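PDB 4B45: tubulin-like protein CetZ2 from Haloferax volcanii, which binds GTP as a tubulin/FtsZ-like GTPase of the archaeal cytoskeleton and is involved in the control of cell shape. Local coordinates for residues I214-S219 with A263-V268; T246-V251 with R286-D291; L257-D262 with R321-E326. One frame throughout, in Å; residues are numbered along the deposited sequence.

Interaction 1: I214-S219 with A263-V268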
loop_
_atom_site.group_PDB
_atom_site.type_symbol
_atom_site.label_atom_id
_atom_site.label_comp_id
_atom_site.label_asym_id
_atom_site.label_seq_id
_atom_site.Cartn_x
_atom_site.Cartn_y
_atom_site.Cartn_z
ATOM N N ILE A 214 -2.615 0.070 13.410
ATOM C CA ILE A 214 -1.688 -0.941 13.900
ATOM C C ILE A 214 -2.403 -2.210 14.350
ATOM O O ILE A 214 -1.985 -3.323 14.032
ATOM C CB ILE A 214 -0.835 -0.394 15.053
ATOM C CG1 ILE A 214 -0.020 0.802 14.557
ATOM C CG2 ILE A 214 0.066 -1.495 15.633
ATOM C CD1 ILE A 214 1.080 1.254 15.492
ATOM N N ASN A 215 -3.494 -2.048 15.084
ATOM C CA ASN A 215 -4.243 -3.205 15.555
ATOM C C ASN A 215 -5.022 -3.931 14.453
ATOM O O ASN A 215 -5.277 -5.136 14.541
ATOM C CB ASN A 215 -5.121 -2.810 16.741
ATOM C CG ASN A 215 -4.292 -2.476 17.961
ATOM O OD1 ASN A 215 -3.068 -2.669 17.953
ATOM N ND2 ASN A 215 -4.936 -1.982 19.017
ATOM N N THR A 216 -5.377 -3.206 13.404
ATOM C CA THR A 216 -5.981 -3.831 12.236
ATOM C C THR A 216 -4.980 -4.734 11.502
ATOM O O THR A 216 -5.310 -5.857 11.104
ATOM C CB THR A 216 -6.562 -2.766 11.273
ATOM O OG1 THR A 216 -7.563 -1.998 11.962
ATOM C CG2 THR A 216 -7.196 -3.423 10.054
ATOM N N LEU A 217 -3.752 -4.247 11.340
ATOM C CA LEU A 217 -2.711 -4.992 10.631
ATOM C C LEU A 217 -1.990 -6.020 11.505
ATOM O O LEU A 217 -1.218 -6.838 10.996
ATOM C CB LEU A 217 -1.691 -4.022 10.040
ATOM C CG LEU A 217 -2.306 -3.125 8.969
ATOM C CD1 LEU A 217 -1.348 -2.047 8.530
ATOM C CD2 LEU A 217 -2.773 -3.993 7.784
ATOM N N ARG A 218 -2.266 -5.983 12.810
ATOM C CA ARG A 218 -1.546 -6.777 13.802
ATOM C C ARG A 218 -1.633 -8.285 13.567
ATOM O O ARG A 218 -0.713 -9.031 13.909
ATOM C CB ARG A 218 -2.062 -6.432 15.201
ATOM C CG ARG A 218 -1.144 -6.848 16.336
ATOM C CD ARG A 218 -1.520 -6.129 17.634
ATOM N NE ARG A 218 -2.879 -6.438 18.076
ATOM C CZ ARG A 218 -3.499 -5.810 19.075
ATOM N NH1 ARG A 218 -2.882 -4.832 19.726
ATOM N NH2 ARG A 218 -4.735 -6.152 19.425
ATOM N N SER A 219 -2.741 -8.726 12.988
ATOM C CA SER A 219 -2.951 -10.137 12.692
ATOM C C SER A 219 -1.938 -10.699 11.682
ATOM O O SER A 219 -1.646 -11.899 11.682
ATOM C CB SER A 219 -4.374 -10.338 12.175
ATOM O OG SER A 219 -4.786 -9.222 11.404
ATOM N N ALA A 263 -11.905 -11.175 5.765
ATOM C CA ALA A 263 -10.753 -10.685 6.511
ATOM C C ALA A 263 -10.877 -10.869 8.019
ATOM O O ALA A 263 -11.973 -10.925 8.576
ATOM C CB ALA A 263 -10.492 -9.232 6.173
ATOM N N ASP A 264 -9.730 -10.957 8.675
ATOM C CA ASP A 264 -9.683 -11.162 10.108
ATOM C C ASP A 264 -9.968 -9.857 10.854
ATOM O O ASP A 264 -10.534 -9.867 11.942
ATOM C CB ASP A 264 -8.313 -11.737 10.508
ATOM C CG ASP A 264 -8.166 -11.904 12.011
ATOM O OD1 ASP A 264 -8.779 -12.840 12.574
ATOM O OD2 ASP A 264 -7.438 -11.101 12.634
ATOM N N ALA A 265 -9.571 -8.734 10.272
ATOM C CA ALA A 265 -9.761 -7.447 10.926
ATOM C C ALA A 265 -10.075 -6.389 9.888
ATOM O O ALA A 265 -9.768 -6.550 8.707
ATOM C CB ALA A 265 -8.510 -7.054 11.718
ATOM N N ALA A 266 -10.697 -5.304 10.325
ATOM C CA ALA A 266 -11.036 -4.238 9.409
ATOM C C ALA A 266 -11.034 -2.915 10.136
ATOM O O ALA A 266 -11.282 -2.856 11.340
ATOM C CB ALA A 266 -12.400 -4.487 8.791
ATOM N N LEU A 267 -10.754 -1.855 9.390
ATOM C CA LEU A 267 -10.860 -0.503 9.909
ATOM C C LEU A 267 -11.661 0.345 8.928
ATOM O O LEU A 267 -11.282 0.520 7.766
ATOM C CB LEU A 267 -9.477 0.102 10.137
ATOM C CG LEU A 267 -9.518 1.587 10.462
ATOM C CD1 LEU A 267 -10.222 1.804 11.820
ATOM C CD2 LEU A 267 -8.125 2.190 10.455
ATOM N N VAL A 268 -12.783 0.869 9.405
ATOM C CA VAL A 268 -13.651 1.663 8.560
ATOM C C VAL A 268 -13.521 3.134 8.894
ATOM O O VAL A 268 -13.854 3.572 9.996
ATOM C CB VAL A 268 -15.108 1.255 8.743
ATOM C CG1 VAL A 268 -15.987 2.004 7.759
ATOM C CG2 VAL A 268 -15.235 -0.251 8.587
HETATM O O HOH W 1 -9.248 -3.772 13.302
#
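Thr216 OG1 takes a hydrogen bond from a water at 2.8 Å, and the same water donates to Ala266 O at 3.0 Å, joining helix to strand where no direct hydrogen bond does. OG1 is also bonded to Glu212 O, one turn back in the helix. The chi1 of Thr216, -60°, places OG1 beside the backbone N and CG2 opposite it, a setting in which OG1 lies 3.4 Å from Leu267 CB while CG2 rests on the peptide between Ala266 and Leu267, 3.9 Å from Leu267 N. The side chains of Thr216 and Leu267 cross at about a right angle. Helix 210-217 thus packs on strand 263-272 of the C-terminal domain's part of the sheet, and a classic beta bulge, Asp264 and Ala265 facing Gly317, interrupts the regular pairing with strand 309-319. Within the bulge, Ala265 CB sits 3.5 Å from Thr216 O. A valine at Thr216 would probably leave the water without its helix-side acceptor and Glu212 O without this bond. Farther out, Ser219 CB meets Asp264 OD2 at 3.2 Å; Ser219 OG, 3.5 Å from Asp264 OD2, is too poorly angled for a hydrogen bond. Leu315 of strand 309-319 also touches Thr216.

Interaction 2: T246-V251 with R286-D291; sequences TTRRAV and RRWVED
Arg248 and Trp288 make the aromatic part of this helix-helix contact. Arg248 lays its CG over one face of the indole, 3.8 Å from the centroid of the six-membered ring and 10° off its normal, a CH-pi contact made by the aliphatic part of the side chain. Trp288 CG lies opposite the backbone N, which carries the ring across to the other helix. Charge adds little: Arg248 CZ is 5.7 Å from the centroid of the five-membered ring, at most a weak cation-pi attraction, and the guanidinium stands nearly upright to the indole, with 85° between the planes.

Apolar contacts form the second group. Val251 meets the ring at its edge, with CG2 3.8 Å from Trp288 CZ3, and the same methyl lies 4.1 Å from Val289 CG2. Thr247 CG2 reaches Val289 CG2 at 3.5 Å, while its hydroxyl is engaged by Val243 O and Ser312 OG. The helix axes approach to 10.1 Å and run 32° apart in the same general direction, so a row of side chains fills the interval. Beneath, Val289 touches Ala266, and Val251 touches Val314, placing both helices on one face of the sheet.

No hydrogen bond or salt bridge crosses between the segments; their association therefore rests on dispersion and shape, with the arginine contributing mainly its hydrocarbon.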
loop_
_atom_site.group_PDB
_atom_site.type_symbol
_atom_site.label_atom_id
_atom_site.label_comp_id
_atom_site.label_asym_id
_atom_site.label_seq_id
_atom_site.Cartn_x
_atom_site.Cartn_y
_atom_site.Cartn_z
ATOM N N THR A 246 -20.796 3.984 -0.507
ATOM C CA THR A 246 -19.330 4.113 -0.576
ATOM C C THR A 246 -18.630 3.008 0.214
ATOM O O THR A 246 -17.613 2.464 -0.228
ATOM C CB THR A 246 -18.790 5.494 -0.104
ATOM O OG1 THR A 246 -19.069 5.692 1.297
ATOM C CG2 THR A 246 -19.392 6.619 -0.942
ATOM N N THR A 247 -19.177 2.675 1.380
ATOM C CA THR A 247 -18.587 1.633 2.223
ATOM C C THR A 247 -18.680 0.281 1.534
ATOM O O THR A 247 -17.687 -0.443 1.482
ATOM C CB THR A 247 -19.237 1.573 3.619
ATOM O OG1 THR A 247 -19.185 2.866 4.220
ATOM C CG2 THR A 247 -18.508 0.599 4.518
ATOM N N ARG A 248 -19.858 -0.055 0.999
ATOM C CA ARG A 248 -20.001 -1.275 0.188
ATOM C C ARG A 248 -19.038 -1.318 -0.997
ATOM O O ARG A 248 -18.416 -2.352 -1.269
ATOM C CB ARG A 248 -21.427 -1.449 -0.344
ATOM C CG ARG A 248 -22.491 -1.713 0.722
ATOM C CD ARG A 248 -23.802 -2.180 0.066
ATOM N NE ARG A 248 -24.970 -1.880 0.886
ATOM C CZ ARG A 248 -25.753 -0.820 0.707
ATOM N NH1 ARG A 248 -25.499 0.039 -0.274
ATOM N NH2 ARG A 248 -26.797 -0.625 1.504
ATOM N N ARG A 249 -18.932 -0.208 -1.721
ATOM C CA ARG A 249 -18.059 -0.183 -2.888
ATOM C C ARG A 249 -16.604 -0.351 -2.485
ATOM O O ARG A 249 -15.869 -1.086 -3.139
ATOM C CB ARG A 249 -18.246 1.097 -3.704
ATOM C CG ARG A 249 -19.542 1.126 -4.506
ATOM C CD ARG A 249 -19.401 2.014 -5.716
ATOM N NE ARG A 249 -18.702 3.257 -5.403
ATOM C CZ ARG A 249 -19.305 4.384 -5.035
ATOM N NH1 ARG A 249 -20.628 4.428 -4.926
ATOM N NH2 ARG A 249 -18.583 5.468 -4.775
ATOM N N ALA A 250 -16.205 0.318 -1.401
ATOM C CA ALA A 250 -14.830 0.260 -0.914
ATOM C C ALA A 250 -14.428 -1.179 -0.608
ATOM O O ALA A 250 -13.322 -1.610 -0.933
ATOM C CB ALA A 250 -14.652 1.147 0.323
ATOM N N VAL A 251 -15.350 -1.920 -0.007
ATOM C CA VAL A 251 -15.120 -3.319 0.351
ATOM C C VAL A 251 -15.246 -4.276 -0.841
ATOM O O VAL A 251 -14.516 -5.253 -0.928
ATOM C CB VAL A 251 -16.104 -3.766 1.454
ATOM C CG1 VAL A 251 -15.926 -5.242 1.779
ATOM C CG2 VAL A 251 -15.948 -2.889 2.710
ATOM N N ARG A 286 -20.584 0.480 9.414
ATOM C CA ARG A 286 -19.657 -0.352 10.163
ATOM C C ARG A 286 -20.273 -1.712 10.431
ATOM O O ARG A 286 -19.600 -2.732 10.338
ATOM C CB ARG A 286 -19.312 0.308 11.498
ATOM C CG ARG A 286 -18.605 1.637 11.362
ATOM C CD ARG A 286 -18.396 2.240 12.735
ATOM N NE ARG A 286 -17.705 3.524 12.678
ATOM C CZ ARG A 286 -17.566 4.326 13.726
ATOM N NH1 ARG A 286 -18.077 3.963 14.892
ATOM N NH2 ARG A 286 -16.934 5.487 13.609
ATOM N N ARG A 287 -21.555 -1.723 10.795
ATOM C CA ARG A 287 -22.230 -2.974 11.108
ATOM C C ARG A 287 -22.276 -3.852 9.862
ATOM O O ARG A 287 -22.041 -5.063 9.928
ATOM C CB ARG A 287 -23.642 -2.714 11.654
ATOM C CG ARG A 287 -24.493 -3.963 11.796
ATOM C CD ARG A 287 -25.741 -3.674 12.624
ATOM N NE ARG A 287 -26.837 -4.601 12.349
ATOM C CZ ARG A 287 -27.893 -4.315 11.587
ATOM N NH1 ARG A 287 -28.007 -3.120 11.018
ATOM N NH2 ARG A 287 -28.838 -5.227 11.392
ATOM N N TRP A 288 -22.581 -3.232 8.723
ATOM C CA TRP A 288 -22.519 -3.937 7.446
ATOM C C TRP A 288 -21.143 -4.572 7.155
ATOM O O TRP A 288 -21.074 -5.708 6.678
ATOM C CB TRP A 288 -22.913 -3.029 6.276
ATOM C CG TRP A 288 -22.885 -3.799 4.989
ATOM C CD1 TRP A 288 -23.888 -4.557 4.468
ATOM C CD2 TRP A 288 -21.778 -3.929 4.094
ATOM N NE1 TRP A 288 -23.479 -5.145 3.296
ATOM C CE2 TRP A 288 -22.191 -4.772 3.039
ATOM C CE3 TRP A 288 -20.481 -3.405 4.073
ATOM C CZ2 TRP A 288 -21.353 -5.107 1.970
ATOM C CZ3 TRP A 288 -19.647 -3.737 3.011
ATOM C CH2 TRP A 288 -20.088 -4.580 1.975
ATOM N N VAL A 289 -20.064 -3.834 7.414
ATOM C CA VAL A 289 -18.712 -4.370 7.205
ATOM C C VAL A 289 -18.514 -5.598 8.081
ATOM O O VAL A 289 -17.981 -6.596 7.627
ATOM C CB VAL A 289 -17.598 -3.318 7.483
ATOM C CG1 VAL A 289 -16.215 -3.967 7.505
ATOM C CG2 VAL A 289 -17.632 -2.213 6.433
ATOM N N GLU A 290 -18.989 -5.531 9.327
ATOM C CA GLU A 290 -18.875 -6.654 10.244
ATOM C C GLU A 290 -19.628 -7.892 9.740
ATOM O O GLU A 290 -19.149 -9.013 9.894
ATOM C CB GLU A 290 -19.354 -6.255 11.646
ATOM C CG GLU A 290 -19.355 -7.400 12.650
ATOM C CD GLU A 290 -19.735 -6.952 14.049
ATOM O OE1 GLU A 290 -20.939 -6.723 14.297
ATOM O OE2 GLU A 290 -18.831 -6.824 14.901
ATOM N N ASP A 291 -20.800 -7.686 9.136
ATOM C CA ASP A 291 -21.589 -8.791 8.593
ATOM C C ASP A 291 -20.967 -9.359 7.330
ATOM O O ASP A 291 -21.015 -10.564 7.092
ATOM C CB ASP A 291 -23.028 -8.357 8.273
ATOM C CG ASP A 291 -23.829 -7.983 9.513
ATOM O OD1 ASP A 291 -23.464 -8.398 10.642
ATOM O OD2 ASP A 291 -24.844 -7.271 9.348
#

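Interaction 3: L257-D262 with R321-E326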
loop_
_atom_site.group_PDB
_atom_site.type_symbol
_atom_site.label_atom_id
_atom_site.label_comp_id
_atom_site.label_asym_id
_atom_site.label_seq_id
_atom_site.Cartn_x
_atom_site.Cartn_y
_atom_site.Cartn_z
ATOM N N LEU A 257 -6.672 -4.939 -3.622
ATOM C CA LEU A 257 -6.650 -6.348 -4.014
ATOM C C LEU A 257 -8.088 -6.866 -4.186
ATOM O O LEU A 257 -8.850 -6.863 -3.225
ATOM C CB LEU A 257 -5.999 -7.158 -2.895
ATOM C CG LEU A 257 -6.025 -8.678 -3.063
ATOM C CD1 LEU A 257 -5.081 -9.109 -4.204
ATOM C CD2 LEU A 257 -5.650 -9.361 -1.753
ATOM N N PRO A 258 -8.467 -7.330 -5.396
ATOM C CA PRO A 258 -9.834 -7.846 -5.613
ATOM C C PRO A 258 -10.222 -9.025 -4.714
ATOM O O PRO A 258 -9.373 -9.852 -4.355
ATOM C CB PRO A 258 -9.805 -8.330 -7.072
ATOM C CG PRO A 258 -8.720 -7.530 -7.713
ATOM C CD PRO A 258 -7.683 -7.302 -6.646
ATOM N N ASP A 259 -11.513 -9.107 -4.392
ATOM C CA ASP A 259 -12.074 -10.201 -3.594
ATOM C C ASP A 259 -11.395 -10.333 -2.218
ATOM O O ASP A 259 -11.005 -11.425 -1.808
ATOM C CB ASP A 259 -12.029 -11.528 -4.371
ATOM C CG ASP A 259 -12.924 -12.600 -3.759
ATOM O OD1 ASP A 259 -13.945 -12.239 -3.134
ATOM O OD2 ASP A 259 -12.610 -13.805 -3.904
ATOM N N ALA A 260 -11.287 -9.220 -1.500
ATOM C CA ALA A 260 -10.616 -9.210 -0.199
ATOM C C ALA A 260 -11.569 -9.110 0.996
ATOM O O ALA A 260 -11.145 -8.703 2.080
ATOM C CB ALA A 260 -9.615 -8.062 -0.144
ATOM N N SER A 261 -12.834 -9.487 0.810
ATOM C CA SER A 261 -13.847 -9.368 1.874
ATOM C C SER A 261 -13.567 -10.218 3.100
ATOM O O SER A 261 -13.744 -9.768 4.222
ATOM C CB SER A 261 -15.241 -9.742 1.361
ATOM O OG SER A 261 -15.934 -8.606 0.893
ATOM N N ASP A 262 -13.168 -11.463 2.878
ATOM C CA ASP A 262 -12.993 -12.410 3.967
ATOM C C ASP A 262 -11.752 -12.075 4.800
ATOM O O ASP A 262 -10.681 -12.630 4.583
ATOM C CB ASP A 262 -12.919 -13.825 3.401
ATOM C CG ASP A 262 -12.854 -14.883 4.473
ATOM O OD1 ASP A 262 -12.960 -14.530 5.666
ATOM O OD2 ASP A 262 -12.700 -16.075 4.116
ATOM N N ARG A 321 -8.877 -16.380 1.334
ATOM C CA ARG A 321 -9.795 -16.946 0.353
ATOM C C ARG A 321 -10.146 -15.981 -0.782
ATOM O O ARG A 321 -11.262 -16.000 -1.300
ATOM C CB ARG A 321 -11.052 -17.473 1.051
ATOM C CG ARG A 321 -10.747 -18.640 1.972
ATOM C CD ARG A 321 -11.971 -19.156 2.715
ATOM N NE ARG A 321 -11.635 -20.353 3.485
ATOM C CZ ARG A 321 -12.479 -21.017 4.271
ATOM N NH1 ARG A 321 -13.734 -20.607 4.411
ATOM N NH2 ARG A 321 -12.062 -22.096 4.922
ATOM N N SER A 322 -9.182 -15.147 -1.161
ATOM C CA SER A 322 -9.333 -14.240 -2.291
ATOM C C SER A 322 -9.076 -14.963 -3.605
ATOM O O SER A 322 -8.011 -15.548 -3.799
ATOM C CB SER A 322 -8.356 -13.075 -2.176
ATOM O OG SER A 322 -8.292 -12.359 -3.395
ATOM N N GLU A 323 -10.055 -14.906 -4.504
ATOM C CA GLU A 323 -9.983 -15.588 -5.799
ATOM C C GLU A 323 -8.735 -15.168 -6.568
ATOM O O GLU A 323 -8.056 -15.992 -7.173
ATOM C CB GLU A 323 -11.223 -15.259 -6.627
ATOM C CG GLU A 323 -11.850 -16.446 -7.332
ATOM C CD GLU A 323 -13.335 -16.240 -7.606
ATOM O OE1 GLU A 323 -13.828 -15.110 -7.388
ATOM O OE2 GLU A 323 -14.010 -17.210 -8.029
ATOM N N ARG A 324 -8.456 -13.869 -6.527
ATOM C CA ARG A 324 -7.331 -13.275 -7.222
ATOM C C ARG A 324 -6.004 -13.804 -6.671
ATOM O O ARG A 324 -5.132 -14.209 -7.447
ATOM C CB ARG A 324 -7.404 -11.737 -7.123
ATOM C CG ARG A 324 -6.140 -10.998 -7.588
ATOM C CD ARG A 324 -5.698 -11.385 -9.004
ATOM N NE ARG A 324 -4.751 -10.399 -9.513
ATOM C CZ ARG A 324 -3.679 -10.671 -10.254
ATOM N NH1 ARG A 324 -3.373 -11.922 -10.584
ATOM N NH2 ARG A 324 -2.900 -9.676 -10.651
ATOM N N VAL A 325 -5.856 -13.811 -5.343
ATOM C CA VAL A 325 -4.659 -14.391 -4.721
ATOM C C VAL A 325 -4.502 -15.876 -5.051
ATOM O O VAL A 325 -3.430 -16.328 -5.453
ATOM C CB VAL A 325 -4.635 -14.180 -3.179
ATOM C CG1 VAL A 325 -3.434 -14.898 -2.549
ATOM C CG2 VAL A 325 -4.556 -12.710 -2.863
ATOM N N GLU A 326 -5.579 -16.634 -4.899
ATOM C CA GLU A 326 -5.522 -18.059 -5.181
ATOM C C GLU A 326 -5.238 -18.324 -6.655
ATOM O O GLU A 326 -4.465 -19.220 -6.993
ATOM C CB GLU A 326 -6.817 -18.733 -4.758
ATOM C CG GLU A 326 -7.083 -18.628 -3.264
ATOM C CD GLU A 326 -8.523 -18.956 -2.908
ATOM O OE1 GLU A 326 -9.382 -18.923 -3.817
ATOM O OE2 GLU A 326 -8.790 -19.251 -1.724
#
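Residues 257-262 form an irregular loop that passes the start of helix 323-340, closest where the CA atoms of Asp259 and Ser322 are 5.1 Å apart. Asp259 has left-handed backbone angles (58/50°), and its carbonyl O receives a CA-H...O contact from Ser322 CA at 3.3 Å. Ser322 is the N-cap of the helix: its OG donates to Pro258 O at 2.9 Å, in the carbonyl plane, and accepts a weak bond from Val325 N. The hydroxyl thereby serves loop and helix together. Glu323 N donates to Asp259 OD2 at 2.8 Å with a 166° angle, meeting the carboxylate on its anti side. This places a negative group at the helix's N-terminal end, where the dipole would probably favour it, although Glu323 OE1 lies only 3.9 Å from Asp259 OD2. Apolar packing backs these bonds: Leu257 CD2 meets Val325 CG2 at 3.7 Å, and the Arg324 methylenes run alongside Pro258. Asp262 OD2 is 4.5 Å from Arg321 NE, well out of the guanidinium plane, too far for a salt bridge. Arg324 extends to a salt bridge with Asp164, near the GTP-binding Asn165, while Leu257 and Val325 both rest on Ile222 of strand 222-231.

How the interactions relate
Along the chain, helix 210-217 comes first, and interaction 1 closes the span from there to strand 263-272. Within that span begin interaction 2, on helix 240-252, and interaction 3, in the loop before the strand; each ends beyond it, at helix 279-293 and at helix 323-340 respectively. The three loops therefore cross pairwise, and none nests inside another. Residues 257-262 run directly into 263-268, so interactions 3 and 1 adjoin in sequence. Interaction 2 meets interaction 1 where Val289 packs on Val268, and interaction 3 where Val251 CG1 lies 3.5 Å from Ser261 OG. Interaction 1 ties helix to strand, interaction 2 helix to helix, and interaction 3 the loop to the start of helix 323-340.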